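Side-chain contact in D-ribitol-5-phosphate phosphatase (Bacteroides thetaiotaomicron, PDB 4JB3), which removes the phosphate from D-ribitol 5-phosphate and D-ribitol 1-phosphate, and also dephosphorylates the riboflavin precursor 5-amino-6-(5-phospho-D-ribitylamino)uracil: residues Asn131-Pro134 and Phe135-Ser138. Residues are numbered along the deposited sequence; the frame is centred on the assembly and turned at random.
Sequences NTNP and FVMS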
ATOM      1  N   ASN A 131       2.763   2.090   3.661  1.00  6.72           N
ATOM      2  CA  ASN A 131       3.574   1.321   4.582  1.00  6.55           C
ATOM      3  C   ASN A 131       3.914  -0.009   3.948  1.00 10.94           C
ATOM      4  O   ASN A 131       3.032  -0.837   3.672  1.00 11.58           O
ATOM      5  CB  ASN A 131       2.816   1.053   5.876  1.00  6.85           C
ATOM      6  CG  ASN A 131       2.599   2.291   6.689  1.00 11.13           C
ATOM      7  OD1 ASN A 131       3.157   3.349   6.400  1.00  9.47           O
ATOM      8  ND2 ASN A 131       1.781   2.172   7.727  1.00  9.56           N
ATOM      9  N   THR A 132       5.199  -0.220   3.719  1.00  7.11           N
ATOM     10  CA  THR A 132       5.620  -1.433   3.062  1.00  6.52           C
ATOM     11  C   THR A 132       7.076  -1.725   3.382  1.00  6.33           C
ATOM     12  O   THR A 132       7.660  -1.100   4.267  1.00  8.40           O
ATOM     13  CB  THR A 132       5.310  -1.374   1.531  1.00  8.98           C
ATOM     14  OG1 THR A 132       5.448  -2.676   0.949  1.00  9.66           O
ATOM     15  CG2 THR A 132       6.207  -0.370   0.817  1.00 10.99           C
ATOM     16  N   ASN A 133       7.649  -2.693   2.674  1.00  6.44           N
ATOM     17  CA  ASN A 133       8.975  -3.173   2.990  1.00  6.43           C
ATOM     18  C   ASN A 133       9.602  -3.797   1.753  1.00  6.48           C
ATOM     19  O   ASN A 133       8.897  -4.056   0.773  1.00  7.02           O
ATOM     20  CB  ASN A 133       8.907  -4.139   4.182  1.00  6.88           C
ATOM     21  CG  ASN A 133       8.119  -5.380   3.880  1.00  9.42           C
ATOM     22  OD1 ASN A 133       8.549  -6.225   3.095  1.00  9.83           O
ATOM     23  ND2 ASN A 133       6.953  -5.505   4.504  1.00  9.79           N
ATOM     24  N   PRO A 134      10.926  -4.014   1.777  1.00  7.22           N
ATOM     25  CA  PRO A 134      11.617  -4.556   0.601  1.00  7.30           C
ATOM     26  C   PRO A 134      11.145  -5.934   0.163  1.00  6.72           C
ATOM     27  O   PRO A 134      11.245  -6.248  -1.030  1.00  8.10           O
ATOM     28  CB  PRO A 134      13.076  -4.627   1.058  1.00  9.60           C
ATOM     29  CG  PRO A 134      13.193  -3.570   2.097  1.00 13.60           C
ATOM     30  CD  PRO A 134      11.874  -3.575   2.818  1.00  7.23           C
ATOM     31  N   PHE A 135      10.647  -6.753   1.086  1.00  7.40           N
ATOM     32  CA  PHE A 135      10.190  -8.078   0.681  1.00  7.59           C
ATOM     33  C   PHE A 135       8.990  -7.947  -0.242  1.00  8.58           C
ATOM     34  O   PHE A 135       8.937  -8.560  -1.321  1.00  9.62           O
ATOM     35  CB  PHE A 135       9.806  -8.927   1.892  1.00  8.72           C
ATOM     36  CG  PHE A 135      10.951  -9.231   2.808  1.00  7.20           C
ATOM     37  CD1 PHE A 135      11.834 -10.271   2.527  1.00  8.84           C
ATOM     38  CD2 PHE A 135      11.131  -8.498   3.972  1.00  7.87           C
ATOM     39  CE1 PHE A 135      12.900 -10.558   3.384  1.00  9.45           C
ATOM     40  CE2 PHE A 135      12.194  -8.783   4.842  1.00  9.02           C
ATOM     41  CZ  PHE A 135      13.082  -9.811   4.537  1.00  8.80           C
ATOM     42  N   VAL A 136       8.012  -7.164   0.192  1.00  7.75           N
ATOM     43  CA  VAL A 136       6.801  -6.969  -0.592  1.00  7.74           C
ATOM     44  C   VAL A 136       7.105  -6.258  -1.912  1.00  7.98           C
ATOM     45  O   VAL A 136       6.612  -6.651  -2.970  1.00  8.78           O
ATOM     46  CB  VAL A 136       5.751  -6.195   0.217  1.00  6.66           C
ATOM     47  CG1 VAL A 136       4.505  -5.887  -0.636  1.00  8.02           C
ATOM     48  CG2 VAL A 136       5.370  -6.993   1.472  1.00  9.51           C
ATOM     49  N   MET A 137       7.933  -5.225  -1.848  1.00  8.47           N
ATOM     50  CA  MET A 137       8.248  -4.452  -3.047  1.00  6.90           C
ATOM     51  C   MET A 137       9.106  -5.202  -4.072  1.00  8.70           C
ATOM     52  O   MET A 137       9.043  -4.910  -5.268  1.00  9.45           O
ATOM     53  CB  MET A 137       8.854  -3.098  -2.669  1.00 10.05           C
ATOM     54  CG  MET A 137       7.846  -2.130  -2.040  1.00  8.98           C
ATOM     55  SD  MET A 137       6.452  -1.706  -3.121  1.00 13.17           S
ATOM     56  CE  MET A 137       5.152  -2.680  -2.387  1.00 16.18           C
ATOM     57  N   SER A 138       9.888  -6.183  -3.634  1.00  9.82           N
ATOM     58  CA  SER A 138      10.638  -6.974  -4.606  1.00  9.39           C
ATOM     59  C   SER A 138       9.698  -7.725  -5.548  1.00 10.77           C
ATOM     60  O   SER A 138      10.041  -7.979  -6.702  1.00 12.47           O
ATOM     61  CB  SER A 138      11.612  -7.927  -3.916  1.00 12.52           C
ATOM     62  OG  SER A 138      10.934  -8.980  -3.266  1.00 14.62           O
TER
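N133 caps the helix 134-140 by reaching its side-chain carbonyl over the first turn, where V136 N donates to OD1 at 3.1 Å in an almost straight hydrogen bond (N-H...O 164°). The donor stands well above the amide carbonyl plane. A second, weak and strongly bent bond reaches the same oxygen from F135 N at 3.0 Å. With chi1 at 64° the side chain folds back over its own backbone, bringing OD1 to these two amides. The cap thus meets the N-H groups of the second and third helix residues, and P134 fits the first position because no bond is needed from its nitrogen. The regular helical bonds then take over: M137 N gives its hydrogen to N133 O at 3.0 Å, and S138 N to P134 O at 2.9 Å. S138 OG folds back to donate to F135 O at 2.8 Å and also pairs with K99.

Carbon atoms also pack against the polar groups. OD1 lies in the plane of the F135 ring, at its edge, 3.5 Å from CD2, while the ring itself meets W102 nearly parallel. On T132, OG1 rests against M137 CE (3.3 Å) and CG2 against M137 CG, the two side chains crossing at about a right angle.

This turn follows strand 125-130 of the Rossmann-like HAD core, and the N133 side chain lies about 4 Å from a bound glycerol. E72 accepts from N133 ND2, so both ends of the buried amide are engaged, which should hold it in one orientation, and the capped helix start is tied to helix 66-72.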